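Local coordinates for nitrogenase molybdenum-iron protein beta chain (Clostridium pasteurianum, PDB 4WES) that forms with the alpha chain the nitrogenase component that reduces dinitrogen to ammonia, sharing with that chain an [8Fe-7S] cluster, at residues H103-C106 with L107-T110; L229-T232 with G233-D236; L433-E436 with I437-I441; E448-E451 with E452-E455. All coordinates share one frame; numbering follows the deposited sequence.

Contact 1. Residues H103-C106 with L107-T110; sequences HTTC and LSET. With CLF (Fe(8)-S(7) cluster), chain H.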
loop_
_atom_site.group_PDB
_atom_site.type_symbol
_atom_site.label_atom_id
_atom_site.label_comp_id
_atom_site.label_asym_id
_atom_site.label_seq_id
_atom_site.Cartn_x
_atom_site.Cartn_y
_atom_site.Cartn_z
ATOM N N HIS B 103 2.192 -33.447 -17.309
ATOM C CA HIS B 103 2.007 -32.544 -18.419
ATOM C C HIS B 103 3.270 -32.628 -19.294
ATOM O O HIS B 103 4.234 -33.327 -18.932
ATOM C CB HIS B 103 1.730 -31.104 -17.937
ATOM C CG HIS B 103 2.846 -30.512 -17.123
ATOM N ND1 HIS B 103 2.852 -30.503 -15.747
ATOM C CD2 HIS B 103 4.025 -29.954 -17.495
ATOM C CE1 HIS B 103 3.967 -29.914 -15.325
ATOM N NE2 HIS B 103 4.697 -29.590 -16.365
ATOM N N THR B 104 3.234 -31.969 -20.456
ATOM C CA THR B 104 4.306 -32.130 -21.426
ATOM C C THR B 104 4.977 -30.787 -21.697
ATOM O O THR B 104 4.613 -29.782 -21.136
ATOM C CB THR B 104 3.784 -32.796 -22.693
ATOM O OG1 THR B 104 2.770 -31.964 -23.252
ATOM C CG2 THR B 104 3.230 -34.182 -22.392
ATOM N N THR B 105 5.966 -30.804 -22.559
ATOM C CA THR B 105 6.685 -29.601 -22.944
ATOM C C THR B 105 6.758 -29.487 -24.446
ATOM O O THR B 105 6.389 -30.406 -25.154
ATOM C CB THR B 105 8.120 -29.551 -22.373
ATOM O OG1 THR B 105 8.968 -30.453 -23.082
ATOM C CG2 THR B 105 8.164 -29.863 -20.870
ATOM N N CYS B 106 7.292 -28.365 -24.943
ATOM C CA CYS B 106 7.511 -28.292 -26.384
ATOM C C CYS B 106 8.386 -29.428 -26.910
ATOM O O CYS B 106 8.226 -29.816 -28.065
ATOM C CB CYS B 106 8.164 -26.968 -26.745
ATOM S SG CYS B 106 9.611 -26.494 -25.754
ATOM N N LEU B 107 9.294 -29.965 -26.089
ATOM C CA LEU B 107 10.165 -31.043 -26.552
ATOM C C LEU B 107 9.361 -32.316 -26.795
ATOM O O LEU B 107 9.412 -32.900 -27.889
ATOM C CB LEU B 107 11.233 -31.328 -25.511
ATOM C CG LEU B 107 12.223 -32.430 -25.852
ATOM C CD1 LEU B 107 12.852 -32.273 -27.236
ATOM C CD2 LEU B 107 13.290 -32.556 -24.790
ATOM N N SER B 108 8.626 -32.775 -25.779
ATOM C CA SER B 108 7.895 -34.019 -25.955
ATOM C C SER B 108 6.767 -33.871 -26.979
ATOM O O SER B 108 6.443 -34.849 -27.668
ATOM C CB SER B 108 7.421 -34.542 -24.608
ATOM O OG SER B 108 6.820 -33.521 -23.821
ATOM N N GLU B 109 6.168 -32.693 -27.096
ATOM C CA GLU B 109 5.141 -32.465 -28.088
ATOM C C GLU B 109 5.745 -32.438 -29.511
ATOM O O GLU B 109 5.166 -33.004 -30.450
ATOM C CB GLU B 109 4.371 -31.198 -27.772
ATOM C CG GLU B 109 3.532 -31.315 -26.487
ATOM C CD GLU B 109 2.400 -32.323 -26.594
ATOM O OE1 GLU B 109 1.863 -32.484 -27.695
ATOM O OE2 GLU B 109 2.091 -32.977 -25.589
ATOM N N THR B 110 6.908 -31.811 -29.680
ATOM C CA THR B 110 7.567 -31.795 -30.997
ATOM C C THR B 110 7.899 -33.246 -31.413
ATOM O O THR B 110 7.760 -33.617 -32.581
ATOM C CB THR B 110 8.819 -30.907 -30.999
ATOM O OG1 THR B 110 8.430 -29.556 -30.772
ATOM C CG2 THR B 110 9.540 -31.006 -32.319
HETATM FE FE1 CLF H . 13.951 -26.784 -23.237
HETATM FE FE2 CLF H . 12.869 -26.096 -21.094
HETATM FE FE3 CLF H . 15.548 -25.476 -21.370
HETATM FE FE4 CLF H . 13.607 -24.224 -22.790
HETATM S S1 CLF H . 11.818 -25.720 -23.307
HETATM S S2A CLF H . 14.611 -27.587 -21.148
HETATM S S4A CLF H . 13.915 -24.116 -20.535
HETATM S S3A CLF H . 15.540 -25.134 -23.678
HETATM FE FE5 CLF H . 10.622 -22.496 -22.838
HETATM FE FE6 CLF H . 8.475 -25.012 -24.299
HETATM FE FE7 CLF H . 8.250 -23.561 -21.974
HETATM FE FE8 CLF H . 10.135 -25.456 -21.669
HETATM S S2B CLF H . 8.795 -22.755 -24.058
HETATM S S3B CLF H . 7.959 -25.848 -22.205
HETATM S S4B CLF H . 10.193 -23.331 -20.748
#

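Contact 2. Residues L229-T232 with G233-D236; sequences LKDT and GNSD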
loop_
_atom_site.group_PDB
_atom_site.type_symbol
_atom_site.label_atom_id
_atom_site.label_comp_id
_atom_site.label_asym_id
_atom_site.label_seq_id
_atom_site.Cartn_x
_atom_site.Cartn_y
_atom_site.Cartn_z
ATOM N N LEU B 229 -12.941 -35.349 -6.970
ATOM C CA LEU B 229 -12.750 -35.189 -8.422
ATOM C C LEU B 229 -13.538 -36.256 -9.200
ATOM O O LEU B 229 -14.183 -35.969 -10.209
ATOM C CB LEU B 229 -11.279 -35.264 -8.773
ATOM C CG LEU B 229 -10.431 -34.156 -8.169
ATOM C CD1 LEU B 229 -8.964 -34.382 -8.432
ATOM C CD2 LEU B 229 -10.854 -32.808 -8.720
ATOM N N LYS B 230 -13.538 -37.492 -8.725
ATOM C CA LYS B 230 -14.394 -38.506 -9.351
ATOM C C LYS B 230 -15.872 -38.106 -9.285
ATOM O O LYS B 230 -16.615 -38.212 -10.276
ATOM C CB LYS B 230 -14.195 -39.881 -8.703
ATOM C CG LYS B 230 -12.820 -40.474 -8.936
ATOM C CD LYS B 230 -12.676 -41.798 -8.212
ATOM C CE LYS B 230 -11.300 -42.390 -8.400
ATOM N NZ LYS B 230 -11.124 -43.664 -7.647
ATOM N N ASP B 231 -16.278 -37.613 -8.125
ATOM C CA ASP B 231 -17.665 -37.307 -7.852
ATOM C C ASP B 231 -18.200 -36.094 -8.611
ATOM O O ASP B 231 -19.420 -35.865 -8.627
ATOM C CB ASP B 231 -17.862 -37.116 -6.348
ATOM C CG ASP B 231 -19.323 -37.282 -5.910
ATOM O OD1 ASP B 231 -19.972 -38.298 -6.302
ATOM O OD2 ASP B 231 -19.802 -36.427 -5.137
ATOM N N THR B 232 -17.307 -35.346 -9.273
ATOM C CA THR B 232 -17.767 -34.227 -10.113
ATOM C C THR B 232 -18.739 -34.649 -11.219
ATOM O O THR B 232 -19.562 -33.851 -11.670
ATOM C CB THR B 232 -16.600 -33.473 -10.780
ATOM O OG1 THR B 232 -15.805 -34.368 -11.557
ATOM C CG2 THR B 232 -15.752 -32.790 -9.744
ATOM N N GLY B 233 -18.676 -35.921 -11.620
ATOM C CA GLY B 233 -19.622 -36.418 -12.603
ATOM C C GLY B 233 -21.043 -36.596 -12.089
ATOM O O GLY B 233 -21.969 -36.830 -12.882
ATOM N N ASN B 234 -21.220 -36.517 -10.766
ATOM C CA ASN B 234 -22.532 -36.693 -10.113
ATOM C C ASN B 234 -23.197 -35.391 -9.708
ATOM O O ASN B 234 -24.239 -35.395 -9.091
ATOM C CB ASN B 234 -22.359 -37.576 -8.892
ATOM C CG ASN B 234 -22.119 -39.022 -9.261
ATOM O OD1 ASN B 234 -22.784 -39.570 -10.170
ATOM N ND2 ASN B 234 -21.192 -39.674 -8.557
ATOM N N SER B 235 -22.594 -34.268 -10.088
ATOM C CA SER B 235 -23.094 -32.955 -9.709
ATOM C C SER B 235 -24.260 -32.486 -10.578
ATOM O O SER B 235 -24.512 -33.048 -11.642
ATOM C CB SER B 235 -21.945 -31.940 -9.710
ATOM O OG SER B 235 -20.958 -32.396 -8.815
ATOM N N ASP B 236 -24.930 -31.415 -10.124
ATOM C CA ASP B 236 -26.088 -30.858 -10.813
ATOM C C ASP B 236 -25.718 -29.927 -11.958
ATOM O O ASP B 236 -26.469 -29.773 -12.915
ATOM C CB ASP B 236 -26.935 -30.077 -9.830
ATOM C CG ASP B 236 -27.639 -30.963 -8.824
ATOM O OD1 ASP B 236 -28.037 -32.112 -9.177
ATOM O OD2 ASP B 236 -27.817 -30.490 -7.657
#

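Contact 3. Residues L433-E436 with I437-I441; sequences LVEE and ITNVI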
loop_
_atom_site.group_PDB
_atom_site.type_symbol
_atom_site.label_atom_id
_atom_site.label_comp_id
_atom_site.label_asym_id
_atom_site.label_seq_id
_atom_site.Cartn_x
_atom_site.Cartn_y
_atom_site.Cartn_z
ATOM N N LEU B 433 -9.239 -3.970 -3.849
ATOM C CA LEU B 433 -8.749 -3.314 -5.067
ATOM C C LEU B 433 -8.973 -1.809 -5.034
ATOM O O LEU B 433 -8.078 -1.035 -5.418
ATOM C CB LEU B 433 -9.399 -3.915 -6.313
ATOM C CG LEU B 433 -8.870 -5.267 -6.757
ATOM C CD1 LEU B 433 -9.787 -5.848 -7.818
ATOM C CD2 LEU B 433 -7.420 -5.185 -7.238
ATOM N N VAL B 434 -10.162 -1.356 -4.623
ATOM C CA VAL B 434 -10.394 0.067 -4.594
ATOM C C VAL B 434 -9.491 0.764 -3.593
ATOM O O VAL B 434 -8.958 1.838 -3.861
ATOM C CB VAL B 434 -11.869 0.415 -4.296
ATOM C CG1 VAL B 434 -12.107 1.909 -4.220
ATOM C CG2 VAL B 434 -12.759 -0.226 -5.373
ATOM N N GLU B 435 -9.289 0.152 -2.433
ATOM C CA GLU B 435 -8.346 0.691 -1.462
ATOM C C GLU B 435 -6.940 0.786 -2.045
ATOM O O GLU B 435 -6.280 1.814 -1.915
ATOM C CB GLU B 435 -8.352 -0.149 -0.193
ATOM C CG GLU B 435 -7.416 0.410 0.848
ATOM C CD GLU B 435 -7.203 -0.431 2.057
ATOM O OE1 GLU B 435 -7.448 -1.680 2.003
ATOM O OE2 GLU B 435 -6.740 0.142 3.060
ATOM N N GLU B 436 -6.501 -0.293 -2.679
ATOM C CA GLU B 436 -5.143 -0.279 -3.242
ATOM C C GLU B 436 -4.967 0.761 -4.334
ATOM O O GLU B 436 -3.963 1.476 -4.379
ATOM C CB GLU B 436 -4.820 -1.654 -3.801
ATOM C CG GLU B 436 -3.392 -1.885 -4.182
ATOM C CD GLU B 436 -3.122 -3.373 -4.498
ATOM O OE1 GLU B 436 -4.080 -4.182 -4.809
ATOM O OE2 GLU B 436 -1.939 -3.732 -4.500
ATOM N N ILE B 437 -5.937 0.854 -5.244
ATOM C CA ILE B 437 -5.895 1.820 -6.321
ATOM C C ILE B 437 -5.866 3.236 -5.771
ATOM O O ILE B 437 -5.055 4.079 -6.193
ATOM C CB ILE B 437 -7.096 1.607 -7.281
ATOM C CG1 ILE B 437 -6.921 0.325 -8.100
ATOM C CG2 ILE B 437 -7.280 2.816 -8.201
ATOM C CD1 ILE B 437 -8.156 -0.167 -8.814
ATOM N N THR B 438 -6.792 3.543 -4.858
ATOM C CA THR B 438 -6.841 4.900 -4.340
ATOM C C THR B 438 -5.608 5.199 -3.484
ATOM O O THR B 438 -5.118 6.334 -3.494
ATOM C CB THR B 438 -8.159 5.211 -3.640
ATOM O OG1 THR B 438 -8.395 4.324 -2.562
ATOM C CG2 THR B 438 -9.309 5.106 -4.600
ATOM N N ASN B 439 -5.122 4.213 -2.732
ATOM C CA ASN B 439 -3.902 4.425 -1.957
ATOM C C ASN B 439 -2.743 4.846 -2.862
ATOM O O ASN B 439 -1.983 5.766 -2.527
ATOM C CB ASN B 439 -3.469 3.159 -1.215
ATOM C CG ASN B 439 -4.216 2.880 0.073
ATOM O OD1 ASN B 439 -5.052 3.650 0.525
ATOM N ND2 ASN B 439 -3.890 1.746 0.661
ATOM N N VAL B 440 -2.520 4.147 -3.987
ATOM C CA VAL B 440 -1.362 4.470 -4.808
ATOM C C VAL B 440 -1.519 5.799 -5.530
ATOM O O VAL B 440 -0.536 6.557 -5.698
ATOM C CB VAL B 440 -0.973 3.351 -5.806
ATOM C CG1 VAL B 440 -0.549 2.102 -5.094
ATOM C CG2 VAL B 440 -1.988 3.058 -6.889
ATOM N N ILE B 441 -2.756 6.155 -5.887
ATOM C CA ILE B 441 -3.035 7.457 -6.484
ATOM C C ILE B 441 -2.769 8.555 -5.475
ATOM O O ILE B 441 -2.074 9.548 -5.770
ATOM C CB ILE B 441 -4.476 7.498 -7.046
ATOM C CG1 ILE B 441 -4.561 6.606 -8.301
ATOM C CG2 ILE B 441 -4.938 8.921 -7.285
ATOM C CD1 ILE B 441 -5.980 6.362 -8.768
HETATM O O HOH W 1 -6.069 2.743 3.132
#

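Contact 4. Residues E448-E451 with E452-E455; sequences ECTE and EDFE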
loop_
_atom_site.group_PDB
_atom_site.type_symbol
_atom_site.label_atom_id
_atom_site.label_comp_id
_atom_site.label_asym_id
_atom_site.label_seq_id
_atom_site.Cartn_x
_atom_site.Cartn_y
_atom_site.Cartn_z
ATOM N N GLU B 448 4.190 14.401 -4.352
ATOM C CA GLU B 448 4.598 15.341 -5.391
ATOM C C GLU B 448 4.019 16.716 -5.255
ATOM O O GLU B 448 4.505 17.656 -5.905
ATOM C CB GLU B 448 4.255 14.794 -6.763
ATOM C CG GLU B 448 4.998 13.523 -6.993
ATOM C CD GLU B 448 5.005 13.054 -8.388
ATOM O OE1 GLU B 448 5.824 12.140 -8.669
ATOM O OE2 GLU B 448 4.173 13.573 -9.151
ATOM N N CYS B 449 2.986 16.920 -4.438
ATOM C CA CYS B 449 2.415 18.232 -4.316
ATOM C C CYS B 449 3.390 19.208 -3.674
ATOM O O CYS B 449 4.305 18.804 -2.963
ATOM C CB CYS B 449 1.100 18.209 -3.543
ATOM S SG CYS B 449 1.222 17.704 -1.828
ATOM N N THR B 450 3.200 20.500 -3.932
ATOM C CA THR B 450 3.986 21.491 -3.223
ATOM C C THR B 450 3.628 21.436 -1.728
ATOM O O THR B 450 2.553 20.957 -1.323
ATOM C CB THR B 450 3.706 22.885 -3.761
ATOM O OG1 THR B 450 2.331 23.169 -3.548
ATOM C CG2 THR B 450 4.074 22.992 -5.233
ATOM N N GLU B 451 4.498 21.962 -0.884
ATOM C CA GLU B 451 4.211 21.947 0.556
ATOM C C GLU B 451 2.947 22.709 0.879
ATOM O O GLU B 451 2.180 22.281 1.739
ATOM C CB GLU B 451 5.381 22.500 1.371
ATOM C CG GLU B 451 6.600 21.603 1.312
ATOM C CD GLU B 451 7.628 21.892 2.396
ATOM O OE1 GLU B 451 7.388 22.798 3.233
ATOM O OE2 GLU B 451 8.655 21.185 2.430
ATOM N N GLU B 452 2.708 23.815 0.175
ATOM C CA GLU B 452 1.544 24.620 0.496
ATOM C C GLU B 452 0.252 23.907 0.090
ATOM O O GLU B 452 -0.841 24.261 0.579
ATOM C CB GLU B 452 1.617 26.020 -0.120
ATOM C CG GLU B 452 1.616 26.079 -1.633
ATOM C CD GLU B 452 3.012 26.040 -2.267
ATOM O OE1 GLU B 452 3.984 25.541 -1.636
ATOM O OE2 GLU B 452 3.127 26.495 -3.423
ATOM N N ASP B 453 0.354 22.929 -0.804
ATOM C CA ASP B 453 -0.796 22.130 -1.248
ATOM C C ASP B 453 -0.964 20.839 -0.481
ATOM O O ASP B 453 -1.872 20.034 -0.772
ATOM C CB ASP B 453 -0.674 21.821 -2.758
ATOM C CG ASP B 453 -0.923 23.019 -3.641
ATOM O OD1 ASP B 453 -1.505 23.991 -3.154
ATOM O OD2 ASP B 453 -0.529 22.949 -4.821
ATOM N N PHE B 454 -0.125 20.618 0.533
ATOM C CA PHE B 454 -0.205 19.383 1.307
ATOM C C PHE B 454 -1.423 19.525 2.229
ATOM O O PHE B 454 -1.758 20.626 2.721
ATOM C CB PHE B 454 1.108 19.224 2.064
ATOM C CG PHE B 454 1.370 17.862 2.629
ATOM C CD1 PHE B 454 1.886 16.831 1.824
ATOM C CD2 PHE B 454 1.169 17.604 3.969
ATOM C CE1 PHE B 454 2.159 15.581 2.348
ATOM C CE2 PHE B 454 1.471 16.374 4.505
ATOM C CZ PHE B 454 1.979 15.369 3.708
ATOM N N GLU B 455 -2.137 18.420 2.388
ATOM C CA GLU B 455 -3.470 18.343 3.039
ATOM C C GLU B 455 -3.450 17.384 4.215
ATOM O O GLU B 455 -2.778 16.366 4.154
ATOM C CB GLU B 455 -4.453 17.738 2.018
ATOM C CG GLU B 455 -4.655 18.485 0.731
ATOM C CD GLU B 455 -5.319 19.826 0.865
ATOM O OE1 GLU B 455 -5.923 20.152 1.928
ATOM O OE2 GLU B 455 -5.272 20.613 -0.112
HETATM O O HOH W 2 0.922 20.913 -5.772
HETATM O O HOH W 3 1.271 24.996 -5.566
#

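Contact 1. Residues H103-C106 with L107-T110
A capping box made by T105 and S108 starts the short helix that carries C106, a cysteine ligand of the [8Fe-7S] cluster. T105 N points straight at S108 OG (3.1 Å, 180° at the hydrogen); S108 has two conformers, and in the one that caps, its hydroxyl also bonds to H43 O. In return T105 OG1, set between its own N and carbonyl carbon (chi1 74°), takes a bent bond from L107 N at 3.1 Å. This is the turn from strand 99-104 of a parallel sheet into helix 106-111, and it delivers C106 SG to iron FE6 of the cluster at 2.4 Å, beside S141, another ligand of the cluster. T105 CB lies 3.7 Å from the cluster sulfur S3B. Outside the cap, the hydroxyl T104 OG1 gives a short bond of 2.6 Å to E109 OE2, which it meets on the anti side and 17° off the carboxylate plane; N138 ND2 holds the same oxygen. E109 bends at chi2 to bring that oxygen over. C106 O is gripped from opposite faces of its plane by two atoms of T110, one turn on: N (2.9 Å) and OG1 (2.7 Å).

Contact 2. Residues L229-T232 with G233-D236
N234 ND2 reaches D231 OD1 at 2.9 Å in an almost straight bond. The two side chains meet at roughly a right angle and their flat ends are turned 63° apart. The carboxylate oxygen lies nearly in the plane of the N234 amide, whereas the amide nitrogen comes to D231 OD1 from the anti side and 30° out of the carboxylate plane. D231 CB leads away from 233-236, but with CG anti to N (chi1 -160°) the carboxylate returns to N234. The same two residues are also joined through the backbone, N234 N to D231 O at 2.9 Å, the donor well above the carbonyl plane. Two weak i to i-3 bonds flank this one, G233 N to K230 O and S235 N to T232 O, both 3.4 Å, as helix 226-231 narrows into a 3-10 turn. T232 OG1 turns back to L229 O, giving it a short bond of 2.6 Å, and bonds to S162 OG as well. N173 ND2 supplements the weak hold on T232 O, and N173 OD1 is bonded to S235 OG. The other oxygens of the central pair are held from outside: N169 ND2 binds D231 OD2, and T165 N donates to N234 OD1. With both ends of its amide engaged, N234 is fixed in rotation, and N-H donors on both carboxylate oxygens probably offset the cost of a negative charge at the carboxyl end of a helix.

Contact 3. Residues L433-E436 with I437-I441
E435 lays its CG beside the amide of N439 one turn on, 3.8 Å from ND2. The carboxylate and amide planes stand 65° apart, and the side chains are linked through solvent: one water donates both to E435 OE2 at 2.7 Å and to N439 OD1 at 2.9 Å. An extended chain with CG anti to N (chi1 -178°) carries the E435 carboxylate away from the helix, where its other oxygen, OE1, is bonded by N422 ND2 of the second subunit. N439 stays close to the backbone, its CG 3.1 Å from E435 O, the carbonyl that accepts N439 N. T438 behaves differently. With OG1 between its N and carbonyl carbon (chi1 59°), the hydroxyl folds back on the preceding turn and donates to V434 O at 2.9 Å; T438 N reaches the same oxygen from the opposite face of the carbonyl plane, so this carbonyl carries two bonds. T438 CG2 also brushes V434 CG1 at 4.3 Å. On another side of the helix, the I437 side chain runs back past L433 O, CG1 coming within 3.2 Å of it, while I437 N bonds to that oxygen. I437 and V440 pack on V407 and L388, whereas E435 and T438 lie against Y417 of the second subunit. This i to i+4 pattern is that of an alpha-helix, here 426-448, which covers strands 388-391 and 406-408 of a Rossmann-like parallel sheet with one side and meets a neighbouring subunit with another.

Contact 4. Residues E448-E451 with E452-E455
Beyond the end of helix 426-448 the chain runs extended through C449 and T450, then closes a short 3-10 turn in which D453 N bonds to T450 O at 3.0 Å and F454 N to E451 O at 3.1 Å. The side chains gather round T450 OG1. E452, bent at chi2 (-90°), brings its carboxylate carbon CD to 3.2 Å from that hydroxyl, a contact without a direct hydrogen bond, and D453 N adds a weak bond to it. Two waters bridge the turn. One accepts from T450 N and donates to D453 OD2 at 2.7 Å; the other accepts from T450 OG1 at 2.9 Å and donates to both D453 OD2 and E452 OE2, probably easing the approach of two carboxylates. D453 OD1 forms a salt bridge with K90 of the alpha chain. Across the turn, C449 SG sits at the edge of the F454 ring, 3.8 Å from CD1 and 78° off the ring normal. The same ring takes K396 of the second subunit in a cation-pi contact and F397 of that subunit edge-to-face. The result is a hydrated 3-10 turn with a cysteine sulfur-aromatic contact, set in the C-terminal tail where two beta chains and an alpha chain meet.

The four contacts follow one another along the chain without touching. Contact 1 alone belongs to the cluster site, holding a cysteine ligand of the [8Fe-7S] cluster; contact 2, a helix end leading into a strand of a different parallel sheet, is about 14 Å from contact 1 between nearest atoms. Contacts 3 and 4 lie across the centre of the chain from both, their centres about 42 Å and about 57 Å from that of contact 1. These two share helix 426-448 and its tail, come within about 8 Å at their nearest atoms, and both meet the second subunit. Contacts 1 and 4 touch the alpha chain; contact 2 meets no other chain.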